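Local coordinates for uncharacterized protein (Staphylococcus aureus subsp. aureus Mu50, PDB 4EBG) that is of unknown function but is a secreted staphylococcal protein with a cystatin-like fold, placed in the NTF2-like clan, at residues Asp35-Val40 against Glu58-Phe63; Lys11-Met16 against Ile49-Tyr54; Ala64-Asp69 against Arg76-Ile81. All coordinates share one frame; numbering follows the deposited sequence.

Contact 1: Asp35-Val40 against Glu58-Phe63; sequences DSNTHV and EKMYYF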
loop_
_atom_site.group_PDB
_atom_site.type_symbol
_atom_site.label_atom_id
_atom_site.label_comp_id
_atom_site.label_asym_id
_atom_site.label_seq_id
_atom_site.Cartn_x
_atom_site.Cartn_y
_atom_site.Cartn_z
ATOM N N ASP B 35 12.732 -11.641 12.100
ATOM C CA ASP B 35 13.453 -10.397 11.864
ATOM C C ASP B 35 12.661 -9.183 12.361
ATOM O O ASP B 35 12.988 -8.026 12.026
ATOM C CB ASP B 35 13.750 -10.233 10.384
ATOM C CG ASP B 35 14.704 -11.274 9.844
ATOM O OD1 ASP B 35 15.505 -11.834 10.629
ATOM O OD2 ASP B 35 14.648 -11.514 8.632
ATOM N N SER B 36 11.606 -9.433 13.138
ATOM C CA SER B 36 10.667 -8.397 13.544
ATOM C C SER B 36 10.520 -8.448 15.071
ATOM O O SER B 36 11.095 -9.345 15.735
ATOM C CB SER B 36 9.344 -8.624 12.852
ATOM O OG SER B 36 9.483 -8.599 11.426
ATOM N N ASN B 37 9.749 -7.520 15.610
ATOM C CA ASN B 37 9.343 -7.519 16.992
ATOM C C ASN B 37 7.863 -7.787 17.078
ATOM O O ASN B 37 7.071 -7.210 16.342
ATOM C CB ASN B 37 9.705 -6.198 17.633
ATOM C CG ASN B 37 11.185 -5.994 17.709
ATOM O OD1 ASN B 37 11.951 -6.976 17.787
ATOM N ND2 ASN B 37 11.605 -4.730 17.740
ATOM N N THR B 38 7.426 -8.693 17.969
ATOM C CA THR B 38 6.058 -9.058 18.181
ATOM C C THR B 38 5.713 -9.047 19.652
ATOM O O THR B 38 6.459 -9.613 20.473
ATOM C CB THR B 38 5.745 -10.463 17.597
ATOM O OG1 THR B 38 6.225 -10.532 16.263
ATOM C CG2 THR B 38 4.296 -10.796 17.666
ATOM N N HIS B 39 4.609 -8.408 20.010
ATOM C CA HIS B 39 4.069 -8.435 21.349
ATOM C C HIS B 39 2.581 -8.727 21.306
ATOM O O HIS B 39 1.860 -8.171 20.467
ATOM C CB HIS B 39 4.284 -7.122 22.089
ATOM C CG HIS B 39 5.719 -6.847 22.422
ATOM N ND1 HIS B 39 6.597 -6.301 21.522
ATOM C CD2 HIS B 39 6.431 -7.065 23.561
ATOM C CE1 HIS B 39 7.788 -6.182 22.089
ATOM N NE2 HIS B 39 7.706 -6.601 23.336
ATOM N N VAL B 40 2.093 -9.593 22.193
ATOM C CA VAL B 40 0.684 -9.919 22.322
ATOM C C VAL B 40 0.158 -9.365 23.640
ATOM O O VAL B 40 0.834 -9.467 24.689
ATOM C CB VAL B 40 0.444 -11.448 22.271
ATOM C CG1 VAL B 40 -1.018 -11.803 22.466
ATOM C CG2 VAL B 40 1.021 -12.033 20.997
ATOM N N GLU B 58 16.474 0.780 7.616
ATOM C CA GLU B 58 16.613 -0.160 8.685
ATOM C C GLU B 58 15.511 0.004 9.744
ATOM O O GLU B 58 15.229 -0.895 10.530
ATOM C CB GLU B 58 17.962 0.154 9.298
ATOM C CG GLU B 58 18.461 -0.774 10.240
ATOM C CD GLU B 58 19.974 -0.559 10.463
ATOM O OE1 GLU B 58 20.536 0.600 10.277
ATOM O OE2 GLU B 58 20.583 -1.588 10.780
ATOM N N LYS B 59 14.945 1.198 9.779
ATOM C CA LYS B 59 13.980 1.567 10.809
ATOM C C LYS B 59 12.830 0.600 10.957
ATOM O O LYS B 59 12.296 0.090 9.982
ATOM C CB LYS B 59 13.427 2.963 10.506
ATOM C CG LYS B 59 12.416 3.439 11.513
ATOM C CD LYS B 59 12.113 4.896 11.385
ATOM C CE LYS B 59 11.035 5.328 12.378
ATOM N NZ LYS B 59 10.575 6.714 12.133
HETATM N N MSE B 60 12.451 0.385 12.212
HETATM C CA MSE B 60 11.269 -0.427 12.545
HETATM C C MSE B 60 10.041 0.479 12.543
HETATM O O MSE B 60 10.049 1.540 13.157
HETATM C CB MSE B 60 11.351 -1.075 13.943
HETATM C CG MSE B 60 12.332 -2.238 14.171
HETATM SE SE MSE B 60 11.976 -3.833 13.120
HETATM C CE MSE B 60 13.082 -3.400 11.563
ATOM N N TYR B 61 8.974 -0.013 11.931
ATOM C CA TYR B 61 7.679 0.639 11.911
ATOM C C TYR B 61 6.687 -0.279 12.597
ATOM O O TYR B 61 6.649 -1.479 12.308
ATOM C CB TYR B 61 7.249 0.940 10.481
ATOM C CG TYR B 61 8.121 1.967 9.841
ATOM C CD1 TYR B 61 9.373 1.657 9.317
ATOM C CD2 TYR B 61 7.695 3.259 9.751
ATOM C CE1 TYR B 61 10.188 2.598 8.734
ATOM C CE2 TYR B 61 8.511 4.235 9.136
ATOM C CZ TYR B 61 9.753 3.866 8.645
ATOM O OH TYR B 61 10.562 4.797 8.037
ATOM N N TYR B 62 5.857 0.276 13.496
ATOM C CA TYR B 62 4.964 -0.512 14.329
ATOM C C TYR B 62 3.519 -0.391 13.855
ATOM O O TYR B 62 3.072 0.691 13.416
ATOM C CB TYR B 62 5.124 -0.089 15.791
ATOM C CG TYR B 62 6.428 -0.626 16.386
ATOM C CD1 TYR B 62 7.619 0.033 16.214
ATOM C CD2 TYR B 62 6.430 -1.800 17.128
ATOM C CE1 TYR B 62 8.807 -0.478 16.754
ATOM C CE2 TYR B 62 7.567 -2.298 17.674
ATOM C CZ TYR B 62 8.773 -1.633 17.474
ATOM O OH TYR B 62 9.940 -2.193 17.995
ATOM N N PHE B 63 2.773 -1.465 14.023
ATOM C CA PHE B 63 1.380 -1.584 13.653
ATOM C C PHE B 63 0.640 -2.411 14.684
ATOM O O PHE B 63 1.180 -3.414 15.177
ATOM C CB PHE B 63 1.228 -2.290 12.309
ATOM C CG PHE B 63 1.904 -1.571 11.187
ATOM C CD1 PHE B 63 1.315 -0.444 10.581
ATOM C CD2 PHE B 63 3.138 -1.986 10.748
ATOM C CE1 PHE B 63 1.958 0.227 9.577
ATOM C CE2 PHE B 63 3.775 -1.302 9.764
ATOM C CZ PHE B 63 3.168 -0.232 9.132
#

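Contact 2: Lys11-Met16 against Ile49-Tyr54; sequences KEQNQM and IGIQLY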
loop_
_atom_site.group_PDB
_atom_site.type_symbol
_atom_site.label_atom_id
_atom_site.label_comp_id
_atom_site.label_asym_id
_atom_site.label_seq_id
_atom_site.Cartn_x
_atom_site.Cartn_y
_atom_site.Cartn_z
ATOM N N LYS B 11 0.674 -12.724 7.923
ATOM C CA LYS B 11 0.120 -12.958 6.583
ATOM C C LYS B 11 -0.564 -11.700 6.079
ATOM O O LYS B 11 -0.405 -11.289 4.920
ATOM C CB LYS B 11 -0.840 -14.129 6.637
ATOM C CG LYS B 11 -1.536 -14.367 5.300
ATOM C CD LYS B 11 -2.339 -15.690 5.303
ATOM C CE LYS B 11 -3.149 -15.870 4.044
ATOM N NZ LYS B 11 -4.373 -15.040 4.031
ATOM N N GLU B 12 -1.375 -11.074 6.938
ATOM C CA GLU B 12 -2.115 -9.896 6.554
ATOM C C GLU B 12 -1.127 -8.754 6.246
ATOM O O GLU B 12 -1.320 -8.034 5.283
ATOM C CB GLU B 12 -3.103 -9.507 7.655
ATOM C CG GLU B 12 -3.940 -8.328 7.318
ATOM C CD GLU B 12 -4.925 -8.555 6.200
ATOM O OE1 GLU B 12 -5.213 -9.722 5.854
ATOM O OE2 GLU B 12 -5.437 -7.526 5.694
ATOM N N GLN B 13 -0.107 -8.576 7.080
ATOM C CA GLN B 13 0.842 -7.537 6.844
ATOM C C GLN B 13 1.496 -7.723 5.487
ATOM O O GLN B 13 1.688 -6.760 4.718
ATOM C CB GLN B 13 1.929 -7.513 7.923
ATOM C CG GLN B 13 2.901 -6.306 7.765
ATOM C CD GLN B 13 2.302 -5.005 8.135
ATOM O OE1 GLN B 13 1.760 -4.901 9.212
ATOM N NE2 GLN B 13 2.426 -3.982 7.295
ATOM N N ASN B 14 1.912 -8.942 5.179
ATOM C CA ASN B 14 2.555 -9.183 3.888
ATOM C C ASN B 14 1.591 -8.954 2.708
ATOM O O ASN B 14 2.014 -8.445 1.676
ATOM C CB ASN B 14 3.172 -10.577 3.865
ATOM C CG ASN B 14 4.529 -10.599 4.506
ATOM O OD1 ASN B 14 5.392 -9.859 4.095
ATOM N ND2 ASN B 14 4.736 -11.431 5.521
ATOM N N GLN B 15 0.333 -9.356 2.856
ATOM C CA GLN B 15 -0.658 -9.151 1.811
ATOM C C GLN B 15 -0.815 -7.676 1.550
ATOM O O GLN B 15 -0.838 -7.226 0.393
ATOM C CB GLN B 15 -1.994 -9.788 2.196
ATOM C CG GLN B 15 -2.017 -11.310 2.059
ATOM C CD GLN B 15 -3.304 -11.922 2.551
ATOM O OE1 GLN B 15 -3.893 -11.455 3.517
ATOM N NE2 GLN B 15 -3.737 -12.983 1.899
HETATM N N MSE B 16 -0.982 -6.880 2.603
HETATM C CA MSE B 16 -1.111 -5.435 2.411
HETATM C C MSE B 16 0.146 -4.804 1.848
HETATM O O MSE B 16 0.089 -3.964 0.991
HETATM C CB MSE B 16 -1.488 -4.768 3.734
HETATM C CG MSE B 16 -2.904 -5.138 4.201
HETATM SE SE MSE B 16 -3.479 -4.104 5.704
HETATM C CE MSE B 16 -2.174 -4.759 6.859
ATOM N N ILE B 49 3.159 -5.419 16.097
ATOM C CA ILE B 49 4.351 -5.823 15.424
ATOM C C ILE B 49 5.171 -4.620 15.030
ATOM O O ILE B 49 4.632 -3.579 14.712
ATOM C CB ILE B 49 4.099 -6.763 14.216
ATOM C CG1 ILE B 49 3.339 -6.045 13.115
ATOM C CG2 ILE B 49 3.400 -8.043 14.715
ATOM C CD1 ILE B 49 3.162 -6.926 11.842
ATOM N N GLY B 50 6.479 -4.798 15.021
ATOM C CA GLY B 50 7.431 -3.828 14.544
ATOM C C GLY B 50 8.231 -4.495 13.433
ATOM O O GLY B 50 8.863 -5.512 13.647
ATOM N N ILE B 51 8.254 -3.863 12.252
ATOM C CA ILE B 51 8.776 -4.507 11.083
ATOM C C ILE B 51 9.630 -3.546 10.270
ATOM O O ILE B 51 9.491 -2.326 10.357
ATOM C CB ILE B 51 7.617 -5.048 10.185
ATOM C CG1 ILE B 51 6.797 -3.933 9.552
ATOM C CG2 ILE B 51 6.756 -6.041 10.921
ATOM C CD1 ILE B 51 5.885 -4.319 8.455
ATOM N N GLN B 52 10.466 -4.126 9.429
ATOM C CA GLN B 52 11.224 -3.350 8.442
ATOM C C GLN B 52 10.329 -3.059 7.234
ATOM O O GLN B 52 10.237 -3.821 6.300
ATOM C CB GLN B 52 12.484 -4.082 7.981
ATOM C CG GLN B 52 13.370 -3.198 7.087
ATOM C CD GLN B 52 14.442 -3.988 6.336
ATOM O OE1 GLN B 52 14.673 -5.187 6.548
ATOM N NE2 GLN B 52 15.046 -3.338 5.411
ATOM N N LEU B 53 9.579 -1.960 7.288
ATOM C CA LEU B 53 8.553 -1.670 6.294
ATOM C C LEU B 53 9.161 -1.376 4.939
ATOM O O LEU B 53 8.544 -1.659 3.934
ATOM C CB LEU B 53 7.727 -0.481 6.776
ATOM C CG LEU B 53 6.619 0.044 5.887
ATOM C CD1 LEU B 53 5.554 -1.077 5.582
ATOM C CD2 LEU B 53 5.956 1.264 6.566
ATOM N N TYR B 54 10.325 -0.753 4.935
ATOM C CA TYR B 54 10.980 -0.340 3.702
ATOM C C TYR B 54 12.232 -1.131 3.434
ATOM O O TYR B 54 13.053 -1.338 4.317
ATOM C CB TYR B 54 11.266 1.135 3.763
ATOM C CG TYR B 54 10.058 1.997 3.964
ATOM C CD1 TYR B 54 9.191 2.255 2.908
ATOM C CD2 TYR B 54 9.776 2.557 5.207
ATOM C CE1 TYR B 54 8.091 3.075 3.093
ATOM C CE2 TYR B 54 8.683 3.367 5.403
ATOM C CZ TYR B 54 7.835 3.605 4.343
ATOM O OH TYR B 54 6.739 4.407 4.559
#

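Contact 3: Ala64-Asp69 against Arg76-Ile81; sequences AYEIKD and REIDPI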
loop_
_atom_site.group_PDB
_atom_site.type_symbol
_atom_site.label_atom_id
_atom_site.label_comp_id
_atom_site.label_asym_id
_atom_site.label_seq_id
_atom_site.Cartn_x
_atom_site.Cartn_y
_atom_site.Cartn_z
ATOM N N ALA B 64 -0.541 -1.945 15.077
ATOM C CA ALA B 64 -1.392 -2.676 15.970
ATOM C C ALA B 64 -2.494 -3.401 15.213
ATOM O O ALA B 64 -3.158 -2.803 14.354
ATOM C CB ALA B 64 -2.020 -1.741 17.021
ATOM N N TYR B 65 -2.710 -4.668 15.548
ATOM C CA TYR B 65 -3.768 -5.477 14.993
ATOM C C TYR B 65 -4.696 -5.898 16.112
ATOM O O TYR B 65 -4.260 -6.165 17.256
ATOM C CB TYR B 65 -3.195 -6.755 14.323
ATOM C CG TYR B 65 -2.503 -6.508 13.021
ATOM C CD1 TYR B 65 -1.264 -5.939 12.964
ATOM C CD2 TYR B 65 -3.098 -6.854 11.841
ATOM C CE1 TYR B 65 -0.646 -5.696 11.759
ATOM C CE2 TYR B 65 -2.472 -6.634 10.619
ATOM C CZ TYR B 65 -1.270 -6.067 10.586
ATOM O OH TYR B 65 -0.690 -5.860 9.347
ATOM N N GLU B 66 -5.949 -6.066 15.735
ATOM C CA GLU B 66 -6.903 -6.746 16.620
ATOM C C GLU B 66 -7.253 -8.075 16.001
ATOM O O GLU B 66 -7.317 -8.206 14.766
ATOM C CB GLU B 66 -8.169 -5.922 16.755
ATOM C CG GLU B 66 -7.943 -4.657 17.493
ATOM C CD GLU B 66 -9.213 -3.936 17.775
ATOM O OE1 GLU B 66 -9.899 -4.297 18.760
ATOM O OE2 GLU B 66 -9.512 -3.027 16.985
ATOM N N ILE B 67 -7.474 -9.065 16.853
ATOM C CA ILE B 67 -7.930 -10.355 16.403
ATOM C C ILE B 67 -9.410 -10.356 16.750
ATOM O O ILE B 67 -9.787 -10.304 17.925
ATOM C CB ILE B 67 -7.243 -11.516 17.113
ATOM C CG1 ILE B 67 -5.720 -11.476 16.912
ATOM C CG2 ILE B 67 -7.758 -12.788 16.575
ATOM C CD1 ILE B 67 -5.212 -11.460 15.433
ATOM N N LYS B 68 -10.241 -10.319 15.712
ATOM C CA LYS B 68 -11.682 -10.312 15.884
ATOM C C LYS B 68 -12.303 -11.347 14.959
ATOM O O LYS B 68 -12.005 -11.420 13.781
ATOM C CB LYS B 68 -12.274 -8.932 15.628
ATOM C CG LYS B 68 -12.189 -7.974 16.793
ATOM C CD LYS B 68 -12.989 -6.710 16.487
ATOM C CE LYS B 68 -12.422 -5.501 17.195
ATOM N NZ LYS B 68 -12.690 -4.240 16.439
ATOM N N ASP B 69 -13.151 -12.183 15.542
ATOM C CA ASP B 69 -13.771 -13.315 14.817
ATOM C C ASP B 69 -12.769 -14.173 14.036
ATOM O O ASP B 69 -13.011 -14.563 12.881
ATOM C CB ASP B 69 -14.873 -12.788 13.911
ATOM C CG ASP B 69 -15.961 -12.065 14.685
ATOM O OD1 ASP B 69 -16.457 -12.595 15.706
ATOM O OD2 ASP B 69 -16.304 -10.939 14.310
ATOM N N ARG B 76 -5.322 1.268 12.639
ATOM C CA ARG B 76 -4.477 2.439 12.682
ATOM C C ARG B 76 -4.992 3.503 13.662
ATOM O O ARG B 76 -4.275 4.451 13.887
ATOM C CB ARG B 76 -4.278 3.026 11.273
ATOM C CG ARG B 76 -3.485 2.105 10.300
ATOM C CD ARG B 76 -2.170 1.624 10.831
ATOM N NE ARG B 76 -1.291 2.711 11.245
ATOM C CZ ARG B 76 -0.552 3.478 10.454
ATOM N NH1 ARG B 76 -0.505 3.287 9.153
ATOM N NH2 ARG B 76 0.194 4.440 10.975
ATOM N N GLU B 77 -6.174 3.293 14.254
ATOM C CA GLU B 77 -6.633 4.135 15.354
ATOM C C GLU B 77 -5.921 3.831 16.648
ATOM O O GLU B 77 -5.969 4.620 17.580
ATOM C CB GLU B 77 -8.165 3.994 15.590
ATOM C CG GLU B 77 -9.069 4.343 14.406
ATOM C CD GLU B 77 -9.578 5.769 14.448
ATOM O OE1 GLU B 77 -8.732 6.686 14.553
ATOM O OE2 GLU B 77 -10.819 5.977 14.365
ATOM N N ILE B 78 -5.282 2.679 16.758
ATOM C CA ILE B 78 -4.493 2.357 17.928
ATOM C C ILE B 78 -3.066 2.841 17.713
ATOM O O ILE B 78 -2.400 2.452 16.746
ATOM C CB ILE B 78 -4.483 0.862 18.194
ATOM C CG1 ILE B 78 -5.887 0.331 18.431
ATOM C CG2 ILE B 78 -3.524 0.540 19.316
ATOM C CD1 ILE B 78 -5.985 -1.186 18.515
ATOM N N ASP B 79 -2.568 3.651 18.619
ATOM C CA ASP B 79 -1.163 4.103 18.572
ATOM C C ASP B 79 -0.288 2.967 19.150
ATOM O O ASP B 79 -0.393 2.648 20.317
ATOM C CB ASP B 79 -1.007 5.342 19.455
ATOM C CG ASP B 79 0.424 5.801 19.561
ATOM O OD1 ASP B 79 1.384 5.005 19.319
ATOM O OD2 ASP B 79 0.616 6.956 19.956
ATOM N N PRO B 80 0.462 2.251 18.315
ATOM C CA PRO B 80 1.105 1.029 18.815
ATOM C C PRO B 80 2.199 1.292 19.852
ATOM O O PRO B 80 2.408 0.432 20.730
ATOM C CB PRO B 80 1.656 0.367 17.557
ATOM C CG PRO B 80 1.776 1.415 16.635
ATOM C CD PRO B 80 0.719 2.465 16.889
ATOM N N ILE B 81 2.896 2.419 19.730
ATOM C CA ILE B 81 3.978 2.773 20.655
ATOM C C ILE B 81 3.373 2.997 22.032
ATOM O O ILE B 81 3.875 2.509 23.062
ATOM C CB ILE B 81 4.709 4.039 20.162
ATOM C CG1 ILE B 81 5.316 3.796 18.778
ATOM C CG2 ILE B 81 5.763 4.446 21.142
ATOM C CD1 ILE B 81 5.971 2.468 18.596
HETATM O O HOH W 1 -1.652 0.498 14.145
#

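Contact 1: Asp35-Val40 against Glu58-Phe63
Asn37 and Tyr62 lie on strands that run in the same direction but are not neighbours: both 37-41 and 60-68 pair antiparallel with strand 46-52, which lies between them and puts 8.7 Å between Asn37 CA and Tyr62 CA. The residue of the middle strand beneath the meeting point is Gly50, whose backbone pairs with Asn37. With no side chain rising from it, Asn37 and Tyr62 can reach each other over that strand, and the Tyr62 ring packs directly on Gly50 CA. Their meeting is polar. Asn37 ND2 donates to Tyr62 OH over 3.0 Å in a fairly straight bond, 162° at the hydrogen, with the phenol oxygen almost in the plane of the amide. Amide and ring are turned 32° against each other. Both first torsions place CG beside the backbone N (chi1 -66° in Asn37), which sends the amide and the ring across the same face of the sheet. Helix 80-86 packs on the Tyr62 side chain through Pro80, Ile81 and Met84. Met60, built as selenomethionine, approaches the bond only loosely, and a second conformer makes even that doubtful. The other end of the asparagine amide is also engaged, since Asn37 OD1 accepts from the backbone N of Val96, just past the last strand. That acceptor role fixes which end of the amide faces the ring, leaving the NH2 for the tyrosine oxygen. One buried amide thus uses both its donor and its acceptor, joining the chain after strand 91-94 to the aromatic side chain of strand 60-68, and the phenol oxygen is held as an acceptor.

Contact 2: Lys11-Met16 against Ile49-Tyr54
The long N-terminal helix packs on one face of the antiparallel sheet here, with Gln13 of the helix set against Ile49 and Ile51 of strand 46-52. The two isoleucines are two residues apart and point to the same side, with Gly50, which has no side chain, between them. The backbones are well separated, Gln13 CA lying 9.4 Å from Ile49 CA, so side chains alone make the contact. Ile51 reaches up with its CD1 methyl, which sits above the plane of the glutamine amide and 3.7 Å from Gln13 CG, almost equally far from CD and NE2. The Ile49 methyl slides past the chain instead, its CD1 being 3.6 Å from Gln13 OE1. In both isoleucines CG1 lies between the backbone N and the carbonyl carbon (chi1 65° in Ile49, 68° in Ile51), and the extended outer torsion then carries CD1 toward the helix. Gln13 leaves the helix with CG anti to its N, then bends at chi2 (73°) and lays the amide face against the Ile51 methyl, with the OE1 end toward Ile49. Burying an amide among hydrocarbon is costly unless both ends find partners, and they do: OE1 is hydrogen-bonded to Tyr65 OH, while NE2 donates to Asn17 OD1 one turn along the helix. Phe63 of the same chain and Val23 of the second subunit also pack on Gln13, which brings the contact close to the dimer interface. A long helix lying across an antiparallel sheet, its buried side filled by branched aliphatic residues of the strands, is the arrangement of the cystatin-like fold.

Contact 3: Ala64-Asp69 against Arg76-Ile81
Apolar packing of Ala64 on strand 60-68 against Ile78, just before helix 80-86, and Pro80, its first residue, forms the centre of this contact. Ala64 CB touches Ile78 CG2 at 3.6 Å, and Pro80 lies on the alanine as well, its CB 4.3 Å from Ala64 CB. The small methyl lets the backbones come close, with Ala64 CA only 5.3 Å from Pro80 CA. Ile78 spreads its two branches along the strand: CG2, anti to the backbone N, meets the alanine, while CG1 swings beside that N (chi1 -60°) and sends CD1 to Glu66, 4.1 Å from its CG. The glutamate offers its aliphatic part to the isoleucine and keeps its carboxylate for polar partners.

Water offers a polar link between the segments. It accepts from Ala64 N at 2.8 Å and may donate weakly to Ile78 O, though other acceptors compete for its protons.

Charged and capping interactions stay within each segment or lead outward. Glu66 OE2 accepts from Asn75 ND2 and forms a long, weak salt bridge with Lys68 NZ at 3.4 Å. Asp79 is the N-cap of helix 80-86: its OD1 takes the backbone N of Ile81 weakly, the angle being only 122°, and that of Lys82. Arg76 turns away, donating from NH1 to Lys22 O of the second subunit.

The chemistry is thus divided: an alanine methyl, an isoleucine and a proline set the helix start against the strand, a water on Ala64 N may bridge weakly to Ile78 O, and the carboxylates act at the margins, one beside a lysine and an asparagine, the other at a helix end whose dipole would be expected to favour its negative charge.

How the contacts relate
From the N terminus, helix 3-23 opens contact 2, which waits for strand 46-52 and so closes a long loop holding the rest of the helix, the connection after it and strand 37-41. Contact 1 opens inside that loop, at 35-40, and closes beyond it at 58-63, so contacts 1 and 2 cross. Contact 3 begins at the next residue, 64, and closes the short loop through strand 71-74 at 76-81, in series with both. Strand 60-68 serves contacts 1 and 3. Contact 2 joins the long helix to one sheet face; contact 1 joins strands 37-41 and 60-68 across the strand between them, and contact 3 sets the start of helix 80-86 on strand 60-68.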